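Local coordinates for protein malonyl CoA reductase (malonate semialdehyde-forming) (Sulfolobus tokodaii, PDB 2EP5) that probably reduces malonyl-CoA to malonate semialdehyde with NADPH, as a member of the aspartate-semialdehyde dehydrogenase family, at residues Ile5-Val16 with His75-Leu85; Val35-Tyr46 with Val62-Thr70. All coordinates share one frame; numbering follows the deposited sequence.

Interaction 1: residues Ile5-Val16 with His75-Leu85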
loop_
_atom_site.group_PDB
_atom_site.type_symbol
_atom_site.label_atom_id
_atom_site.label_comp_id
_atom_site.label_asym_id
_atom_site.label_seq_id
_atom_site.Cartn_x
_atom_site.Cartn_y
_atom_site.Cartn_z
ATOM N N ILE A 5 -10.452 36.247 -20.969
ATOM C CA ILE A 5 -9.023 36.446 -21.173
ATOM C C ILE A 5 -8.563 35.112 -21.750
ATOM O O ILE A 5 -8.691 34.068 -21.106
ATOM C CB ILE A 5 -8.276 36.716 -19.842
ATOM C CG1 ILE A 5 -8.614 38.110 -19.319
ATOM C CG2 ILE A 5 -6.778 36.617 -20.050
ATOM C CD1 ILE A 5 -10.061 38.298 -18.945
ATOM N N LYS A 6 -8.046 35.144 -22.972
ATOM C CA LYS A 6 -7.595 33.930 -23.641
ATOM C C LYS A 6 -6.236 33.441 -23.158
ATOM O O LYS A 6 -5.257 34.185 -23.163
ATOM C CB LYS A 6 -7.573 34.167 -25.150
ATOM C CG LYS A 6 -8.962 34.411 -25.720
ATOM C CD LYS A 6 -8.931 34.683 -27.210
ATOM C CE LYS A 6 -10.335 34.613 -27.795
ATOM N NZ LYS A 6 -11.323 35.446 -27.039
ATOM N N VAL A 7 -6.178 32.182 -22.741
ATOM C CA VAL A 7 -4.931 31.610 -22.249
ATOM C C VAL A 7 -4.532 30.313 -22.955
ATOM O O VAL A 7 -5.364 29.624 -23.549
ATOM C CB VAL A 7 -5.014 31.328 -20.728
ATOM C CG1 VAL A 7 -5.425 32.600 -19.985
ATOM C CG2 VAL A 7 -6.001 30.187 -20.449
ATOM N N SER A 8 -3.243 30.000 -22.907
ATOM C CA SER A 8 -2.745 28.763 -23.491
ATOM C C SER A 8 -2.044 28.035 -22.344
ATOM O O SER A 8 -1.715 28.650 -21.332
ATOM C CB SER A 8 -1.759 29.047 -24.623
ATOM O OG SER A 8 -0.546 29.568 -24.130
ATOM N N LEU A 9 -1.820 26.735 -22.496
ATOM C CA LEU A 9 -1.180 25.952 -21.445
ATOM C C LEU A 9 -0.042 25.066 -21.947
ATOM O O LEU A 9 -0.254 24.188 -22.788
ATOM C CB LEU A 9 -2.227 25.087 -20.739
ATOM C CG LEU A 9 -1.751 24.174 -19.599
ATOM C CD1 LEU A 9 -1.213 25.016 -18.444
ATOM C CD2 LEU A 9 -2.906 23.288 -19.128
ATOM N N LEU A 10 1.163 25.311 -21.432
ATOM C CA LEU A 10 2.345 24.526 -21.784
ATOM C C LEU A 10 2.447 23.342 -20.813
ATOM O O LEU A 10 2.171 23.487 -19.627
ATOM C CB LEU A 10 3.604 25.392 -21.689
ATOM C CG LEU A 10 4.031 26.252 -22.895
ATOM C CD1 LEU A 10 2.828 26.893 -23.585
ATOM C CD2 LEU A 10 5.001 27.306 -22.412
ATOM N N GLY A 11 2.843 22.176 -21.319
ATOM C CA GLY A 11 2.936 21.007 -20.465
ATOM C C GLY A 11 1.569 20.730 -19.859
ATOM O O GLY A 11 1.413 20.715 -18.639
ATOM N N SER A 12 0.581 20.516 -20.727
ATOM C CA SER A 12 -0.800 20.270 -20.323
ATOM C C SER A 12 -1.118 18.792 -20.137
ATOM O O SER A 12 -2.201 18.436 -19.684
ATOM C CB SER A 12 -1.748 20.837 -21.378
ATOM O OG SER A 12 -1.576 20.169 -22.622
ATOM N N THR A 13 -0.163 17.944 -20.488
ATOM C CA THR A 13 -0.320 16.494 -20.411
ATOM C C THR A 13 0.012 15.865 -19.054
ATOM O O THR A 13 -0.536 14.818 -18.703
ATOM C CB THR A 13 0.528 15.843 -21.532
ATOM O OG1 THR A 13 -0.206 15.891 -22.760
ATOM C CG2 THR A 13 0.892 14.426 -21.205
ATOM N N GLY A 14 0.898 16.492 -18.291
ATOM C CA GLY A 14 1.262 15.943 -16.996
ATOM C C GLY A 14 0.165 16.060 -15.953
ATOM O O GLY A 14 -0.951 16.481 -16.263
ATOM N N MET A 15 0.478 15.694 -14.710
ATOM C CA MET A 15 -0.502 15.770 -13.632
ATOM C C MET A 15 -0.937 17.201 -13.351
ATOM O O MET A 15 -2.133 17.483 -13.286
ATOM C CB MET A 15 0.048 15.150 -12.344
ATOM C CG MET A 15 0.021 13.634 -12.326
ATOM S SD MET A 15 0.439 12.945 -10.699
ATOM C CE MET A 15 -1.149 13.055 -9.877
ATOM N N VAL A 16 0.025 18.103 -13.170
ATOM C CA VAL A 16 -0.308 19.502 -12.902
ATOM C C VAL A 16 -1.075 20.079 -14.087
ATOM O O VAL A 16 -2.013 20.861 -13.915
ATOM C CB VAL A 16 0.956 20.346 -12.638
ATOM C CG1 VAL A 16 0.609 21.834 -12.669
ATOM C CG2 VAL A 16 1.549 19.965 -11.282
ATOM N N HIS A 75 1.349 30.969 -30.217
ATOM C CA HIS A 75 0.712 31.621 -29.082
ATOM C C HIS A 75 0.564 33.125 -29.254
ATOM O O HIS A 75 0.382 33.854 -28.279
ATOM C CB HIS A 75 1.500 31.328 -27.805
ATOM C CG HIS A 75 1.601 29.869 -27.480
ATOM N ND1 HIS A 75 2.469 29.017 -28.131
ATOM C CD2 HIS A 75 0.919 29.106 -26.594
ATOM C CE1 HIS A 75 2.316 27.793 -27.661
ATOM N NE2 HIS A 75 1.381 27.820 -26.727
ATOM N N LYS A 76 0.622 33.582 -30.500
ATOM C CA LYS A 76 0.509 35.002 -30.797
ATOM C C LYS A 76 -0.826 35.619 -30.384
ATOM O O LYS A 76 -0.858 36.737 -29.857
ATOM C CB LYS A 76 0.761 35.244 -32.291
ATOM C CG LYS A 76 2.154 34.820 -32.748
ATOM C CD LYS A 76 2.426 35.175 -34.209
ATOM C CE LYS A 76 2.753 36.656 -34.390
ATOM N NZ LYS A 76 1.636 37.563 -33.993
ATOM N N ASP A 77 -1.926 34.904 -30.609
ATOM C CA ASP A 77 -3.231 35.443 -30.247
ATOM C C ASP A 77 -3.615 35.242 -28.780
ATOM O O ASP A 77 -4.666 35.716 -28.347
ATOM C CB ASP A 77 -4.329 34.855 -31.139
ATOM C CG ASP A 77 -4.358 33.340 -31.115
ATOM O OD1 ASP A 77 -4.107 32.748 -30.044
ATOM O OD2 ASP A 77 -4.649 32.739 -32.171
ATOM N N VAL A 78 -2.774 34.556 -28.011
ATOM C CA VAL A 78 -3.092 34.323 -26.606
ATOM C C VAL A 78 -2.778 35.533 -25.734
ATOM O O VAL A 78 -1.777 36.213 -25.938
ATOM C CB VAL A 78 -2.327 33.102 -26.040
ATOM C CG1 VAL A 78 -2.784 32.824 -24.620
ATOM C CG2 VAL A 78 -2.561 31.882 -26.919
ATOM N N ASP A 79 -3.647 35.796 -24.762
ATOM C CA ASP A 79 -3.461 36.913 -23.851
ATOM C C ASP A 79 -2.379 36.604 -22.827
ATOM O O ASP A 79 -1.552 37.459 -22.516
ATOM C CB ASP A 79 -4.768 37.240 -23.127
ATOM C CG ASP A 79 -5.742 38.011 -23.999
ATOM O OD1 ASP A 79 -5.368 39.099 -24.493
ATOM O OD2 ASP A 79 -6.880 37.531 -24.185
ATOM N N VAL A 80 -2.394 35.382 -22.302
ATOM C CA VAL A 80 -1.409 34.955 -21.313
ATOM C C VAL A 80 -1.055 33.490 -21.516
ATOM O O VAL A 80 -1.918 32.663 -21.804
ATOM C CB VAL A 80 -1.944 35.125 -19.873
ATOM C CG1 VAL A 80 -0.900 34.652 -18.864
ATOM C CG2 VAL A 80 -2.307 36.575 -19.623
ATOM N N VAL A 81 0.221 33.170 -21.383
ATOM C CA VAL A 81 0.662 31.797 -21.533
ATOM C C VAL A 81 0.956 31.246 -20.149
ATOM O O VAL A 81 1.744 31.828 -19.401
ATOM C CB VAL A 81 1.940 31.696 -22.365
ATOM C CG1 VAL A 81 2.320 30.235 -22.541
ATOM C CG2 VAL A 81 1.737 32.357 -23.714
ATOM N N LEU A 82 0.293 30.147 -19.800
ATOM C CA LEU A 82 0.509 29.502 -18.512
ATOM C C LEU A 82 1.418 28.314 -18.795
ATOM O O LEU A 82 1.337 27.711 -19.861
ATOM C CB LEU A 82 -0.815 29.024 -17.915
ATOM C CG LEU A 82 -1.969 30.028 -17.877
ATOM C CD1 LEU A 82 -3.054 29.456 -16.992
ATOM C CD2 LEU A 82 -1.516 31.375 -17.339
ATOM N N SER A 83 2.280 27.973 -17.846
ATOM C CA SER A 83 3.214 26.879 -18.057
ATOM C C SER A 83 3.338 25.894 -16.907
ATOM O O SER A 83 3.473 26.280 -15.740
ATOM C CB SER A 83 4.601 27.445 -18.378
ATOM O OG SER A 83 5.523 26.406 -18.662
ATOM N N ALA A 84 3.297 24.613 -17.261
ATOM C CA ALA A 84 3.436 23.529 -16.304
ATOM C C ALA A 84 4.501 22.597 -16.862
ATOM O O ALA A 84 4.543 21.416 -16.537
ATOM C CB ALA A 84 2.120 22.788 -16.145
ATOM N N LEU A 85 5.357 23.147 -17.718
ATOM C CA LEU A 85 6.440 22.387 -18.336
ATOM C C LEU A 85 7.391 21.768 -17.315
ATOM O O LEU A 85 7.557 22.280 -16.202
ATOM C CB LEU A 85 7.257 23.294 -19.252
ATOM C CG LEU A 85 6.597 23.846 -20.508
ATOM C CD1 LEU A 85 7.397 25.062 -21.003
ATOM C CD2 LEU A 85 6.515 22.754 -21.576
#
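V7 to L10 pair with V80 to S83 as neighbouring parallel strands of the Rossmann-type nucleotide-binding domain, and 5-10 is its first strand, leading through a glycine-containing turn into helix 15-24. The backbone ladder alternates in the parallel manner: S8 N donates to V80 O, S8 O accepts from L82 N, and L10 N donates to L82 O. At the start, K6 O is gripped twice, by D79 N at 2.8 Å and V80 N at 3.2 Å, while D79 OD2 turns back to take K6 N at 2.9 Å on its anti lone pair. Beyond the strands A84 N bonds to L10 O.

Apolar contacts lie on both faces. V7 and L9 meet V80 and L82 on one, L9 CD1 lying 4.1 Å from L82 CB. On the other, L10 is wedged between V81 and L85: its CD1 touches V81 CG1 at 3.5 Å and its CB meets L85 CG at 3.6 Å, beneath helix 87-99, where I93 touches both leucines. Cutting L85 back to an alanine would probably open a gap beside L10 CB and CD2 and leave the L10 side chain freer to turn.

H75, whose ND1 bonds to N71 O, presents its ring edge to S8. With chi1 of 70° placing S8 OG between the backbone N and carbonyl carbon, that oxygen lies near the ring plane, 2.9 Å from H75 CD2.

Interaction 2: residues Val35-Tyr46 with Val62-Thr70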
loop_
_atom_site.group_PDB
_atom_site.type_symbol
_atom_site.label_atom_id
_atom_site.label_comp_id
_atom_site.label_asym_id
_atom_site.label_seq_id
_atom_site.Cartn_x
_atom_site.Cartn_y
_atom_site.Cartn_z
ATOM N N VAL A 35 -3.581 24.216 -25.820
ATOM C CA VAL A 35 -2.836 23.347 -24.932
ATOM C C VAL A 35 -1.660 22.835 -25.737
ATOM O O VAL A 35 -1.779 22.568 -26.939
ATOM C CB VAL A 35 -3.684 22.150 -24.438
ATOM C CG1 VAL A 35 -4.769 22.640 -23.509
ATOM C CG2 VAL A 35 -4.295 21.415 -25.621
ATOM N N SER A 36 -0.524 22.711 -25.065
ATOM C CA SER A 36 0.695 22.254 -25.698
ATOM C C SER A 36 1.209 21.008 -25.004
ATOM O O SER A 36 0.920 20.771 -23.832
ATOM C CB SER A 36 1.745 23.368 -25.636
ATOM O OG SER A 36 2.947 22.987 -26.270
ATOM N N ALA A 37 1.960 20.205 -25.748
ATOM C CA ALA A 37 2.537 18.974 -25.232
ATOM C C ALA A 37 3.774 18.675 -26.067
ATOM O O ALA A 37 4.257 19.546 -26.799
ATOM C CB ALA A 37 1.535 17.830 -25.342
ATOM N N SER A 38 4.277 17.450 -25.962
ATOM C CA SER A 38 5.462 17.047 -26.708
ATOM C C SER A 38 5.214 17.161 -28.213
ATOM O O SER A 38 4.074 17.060 -28.676
ATOM C CB SER A 38 5.853 15.611 -26.346
ATOM O OG SER A 38 4.862 14.692 -26.774
ATOM N N PRO A 39 6.291 17.369 -28.990
ATOM C CA PRO A 39 6.288 17.517 -30.451
ATOM C C PRO A 39 5.460 16.503 -31.245
ATOM O O PRO A 39 4.668 16.881 -32.108
ATOM C CB PRO A 39 7.772 17.444 -30.804
ATOM C CG PRO A 39 8.412 18.101 -29.618
ATOM C CD PRO A 39 7.666 17.459 -28.466
ATOM N N SER A 40 5.659 15.222 -30.962
ATOM C CA SER A 40 4.942 14.166 -31.665
ATOM C C SER A 40 3.426 14.216 -31.490
ATOM O O SER A 40 2.697 13.576 -32.242
ATOM C CB SER A 40 5.460 12.797 -31.218
ATOM O OG SER A 40 5.352 12.643 -29.814
ATOM N N LYS A 41 2.951 14.977 -30.510
ATOM C CA LYS A 41 1.516 15.084 -30.256
ATOM C C LYS A 41 0.901 16.311 -30.935
ATOM O O LYS A 41 -0.320 16.413 -31.063
ATOM C CB LYS A 41 1.257 15.156 -28.750
ATOM C CG LYS A 41 1.880 14.022 -27.951
ATOM C CD LYS A 41 1.830 14.327 -26.456
ATOM C CE LYS A 41 2.562 13.276 -25.615
ATOM N NZ LYS A 41 2.808 13.765 -24.218
ATOM N N ILE A 42 1.750 17.245 -31.357
ATOM C CA ILE A 42 1.286 18.461 -32.016
ATOM C C ILE A 42 0.388 18.112 -33.203
ATOM O O ILE A 42 0.723 17.251 -34.021
ATOM C CB ILE A 42 2.487 19.321 -32.495
ATOM C CG1 ILE A 42 3.347 19.731 -31.287
ATOM C CG2 ILE A 42 1.985 20.557 -33.244
ATOM C CD1 ILE A 42 4.695 20.358 -31.649
ATOM N N GLY A 43 -0.759 18.774 -33.285
ATOM C CA GLY A 43 -1.677 18.506 -34.375
ATOM C C GLY A 43 -2.832 17.605 -33.976
ATOM O O GLY A 43 -3.915 17.682 -34.555
ATOM N N LYS A 44 -2.602 16.741 -32.993
ATOM C CA LYS A 44 -3.638 15.835 -32.519
ATOM C C LYS A 44 -4.509 16.563 -31.503
ATOM O O LYS A 44 -4.089 17.564 -30.921
ATOM C CB LYS A 44 -3.016 14.606 -31.848
ATOM C CG LYS A 44 -2.037 13.810 -32.701
ATOM C CD LYS A 44 -2.702 13.143 -33.895
ATOM C CE LYS A 44 -1.766 12.105 -34.520
ATOM N NZ LYS A 44 -2.332 11.430 -35.721
ATOM N N LYS A 45 -5.724 16.063 -31.298
ATOM C CA LYS A 45 -6.635 16.663 -30.326
ATOM C C LYS A 45 -6.152 16.291 -28.932
ATOM O O LYS A 45 -5.529 15.248 -28.742
ATOM C CB LYS A 45 -8.068 16.150 -30.526
ATOM C CG LYS A 45 -8.776 16.730 -31.739
ATOM C CD LYS A 45 -10.166 16.142 -31.897
ATOM C CE LYS A 45 -10.958 16.872 -32.973
ATOM N NZ LYS A 45 -12.334 16.299 -33.130
ATOM N N TYR A 46 -6.446 17.146 -27.960
ATOM C CA TYR A 46 -6.034 16.900 -26.588
ATOM C C TYR A 46 -6.439 15.506 -26.112
ATOM O O TYR A 46 -5.649 14.808 -25.472
ATOM C CB TYR A 46 -6.636 17.956 -25.659
ATOM C CG TYR A 46 -6.172 17.836 -24.226
ATOM C CD1 TYR A 46 -4.853 18.140 -23.869
ATOM C CD2 TYR A 46 -7.039 17.391 -23.226
ATOM C CE1 TYR A 46 -4.411 17.999 -22.551
ATOM C CE2 TYR A 46 -6.607 17.247 -21.909
ATOM C CZ TYR A 46 -5.293 17.551 -21.580
ATOM O OH TYR A 46 -4.868 17.403 -20.283
ATOM N N VAL A 62 -12.357 21.119 -23.611
ATOM C CA VAL A 62 -10.926 20.972 -23.882
ATOM C C VAL A 62 -10.520 19.709 -24.645
ATOM O O VAL A 62 -9.460 19.677 -25.272
ATOM C CB VAL A 62 -10.100 21.018 -22.570
ATOM C CG1 VAL A 62 -10.410 22.293 -21.803
ATOM C CG2 VAL A 62 -10.405 19.799 -21.714
ATOM N N GLN A 63 -11.353 18.674 -24.600
ATOM C CA GLN A 63 -11.034 17.417 -25.275
ATOM C C GLN A 63 -10.644 17.557 -26.743
ATOM O O GLN A 63 -9.769 16.834 -27.226
ATOM C CB GLN A 63 -12.200 16.429 -25.159
ATOM C CG GLN A 63 -13.521 16.931 -25.714
ATOM C CD GLN A 63 -14.565 15.828 -25.826
ATOM O OE1 GLN A 63 -14.761 15.042 -24.896
ATOM N NE2 GLN A 63 -15.244 15.771 -26.968
ATOM N N ASP A 64 -11.284 18.480 -27.455
ATOM C CA ASP A 64 -10.976 18.657 -28.868
ATOM C C ASP A 64 -9.935 19.733 -29.172
ATOM O O ASP A 64 -9.533 19.896 -30.325
ATOM C CB ASP A 64 -12.261 18.926 -29.661
ATOM C CG ASP A 64 -13.152 17.691 -29.770
ATOM O OD1 ASP A 64 -12.650 16.625 -30.181
ATOM O OD2 ASP A 64 -14.356 17.789 -29.452
ATOM N N LEU A 65 -9.495 20.457 -28.145
ATOM C CA LEU A 65 -8.482 21.498 -28.322
ATOM C C LEU A 65 -7.261 20.883 -28.999
ATOM O O LEU A 65 -6.732 19.864 -28.552
ATOM C CB LEU A 65 -8.082 22.097 -26.969
ATOM C CG LEU A 65 -9.163 22.873 -26.207
ATOM C CD1 LEU A 65 -8.626 23.336 -24.864
ATOM C CD2 LEU A 65 -9.613 24.066 -27.043
ATOM N N PRO A 66 -6.791 21.501 -30.090
ATOM C CA PRO A 66 -5.627 20.975 -30.810
ATOM C C PRO A 66 -4.332 21.234 -30.051
ATOM O O PRO A 66 -4.193 22.265 -29.388
ATOM C CB PRO A 66 -5.685 21.730 -32.132
ATOM C CG PRO A 66 -6.124 23.105 -31.673
ATOM C CD PRO A 66 -7.219 22.799 -30.650
ATOM N N ILE A 67 -3.396 20.289 -30.137
ATOM C CA ILE A 67 -2.107 20.432 -29.469
ATOM C C ILE A 67 -1.212 21.310 -30.351
ATOM O O ILE A 67 -1.045 21.054 -31.542
ATOM C CB ILE A 67 -1.400 19.063 -29.256
ATOM C CG1 ILE A 67 -2.290 18.109 -28.450
ATOM C CG2 ILE A 67 -0.076 19.276 -28.527
ATOM C CD1 ILE A 67 -2.560 18.557 -27.033
ATOM N N VAL A 68 -0.655 22.358 -29.760
ATOM C CA VAL A 68 0.222 23.258 -30.488
ATOM C C VAL A 68 1.643 23.149 -29.943
ATOM O O VAL A 68 1.876 22.566 -28.881
ATOM C CB VAL A 68 -0.266 24.721 -30.370
ATOM C CG1 VAL A 68 -1.655 24.853 -30.990
ATOM C CG2 VAL A 68 -0.305 25.150 -28.905
ATOM N N SER A 69 2.594 23.710 -30.678
ATOM C CA SER A 69 3.985 23.680 -30.255
ATOM C C SER A 69 4.182 24.675 -29.122
ATOM O O SER A 69 3.274 25.433 -28.772
ATOM C CB SER A 69 4.908 24.067 -31.407
ATOM O OG SER A 69 4.913 25.472 -31.586
ATOM N N THR A 70 5.385 24.669 -28.563
ATOM C CA THR A 70 5.740 25.569 -27.474
ATOM C C THR A 70 6.358 26.860 -28.026
ATOM O O THR A 70 6.823 27.708 -27.268
ATOM C CB THR A 70 6.751 24.887 -26.528
ATOM O OG1 THR A 70 7.888 24.442 -27.280
ATOM C CG2 THR A 70 6.116 23.686 -25.858
#
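I67 loses more surface to this contact than any other residue, its side chain set among V35, A37, K41 and Y46. The two branches divide the work: CG2, anti to the backbone N (chi1 of CG1 -57°), lies 3.9 Å from A37 CB, while CD1 reaches V35 CG2 at 3.6 Å and the edge of the Y46 ring, near its plane. The backbone of I67 is held on both sides of the residue by the type II turn K41-K44: I67 N donates to K44 O and I67 O accepts from G43 N, both at 2.9 Å.

V35 adds to this apolar cluster through L65, which its side chain crosses at about a right angle. V35 O accepts from V68 N at 3.0 Å, and the next residue, S36, donates its hydroxyl to V68 O.

Y46 closes the other end. Its N bonds to L65 O at 2.8 Å, its CB rests against V62 O, and its hydroxyl continues to S12 O. Nearby, the extended K45 side chain runs alongside D64, NZ meeting OD1 at 3.0 Å from above the carboxylate plane; K47 forms a second salt bridge to the same oxygen.

The short, weakly bonded strand 67-68 lies beside strand 30-36 at the margin of the parallel sheet of the Rossmann-type domain.

In the fold
Both interactions reach the same parallel sheet of the NAD-binding domain, with their centres about 11 Å apart. Strand 5-10 lies between 80-83 and 30-36, and 67-68 follows 30-36 at the margin, so interaction 1 is interior and interaction 2 peripheral. Along the chain, both segments of interaction 2 fall between 5-16 and 75-85. The two are joined directly: L9 O probably accepts a hydrogen bond from S36 N, and S12 OG probably bonds to S36 O, tying the turn after strand 5-10 to S36 of the neighbouring strand. V16, at the inner contact, lies about 7 Å, side chain to side chain, from the predicted catalytic C151, whereas interaction 2 is remote from the predicted active-site residues.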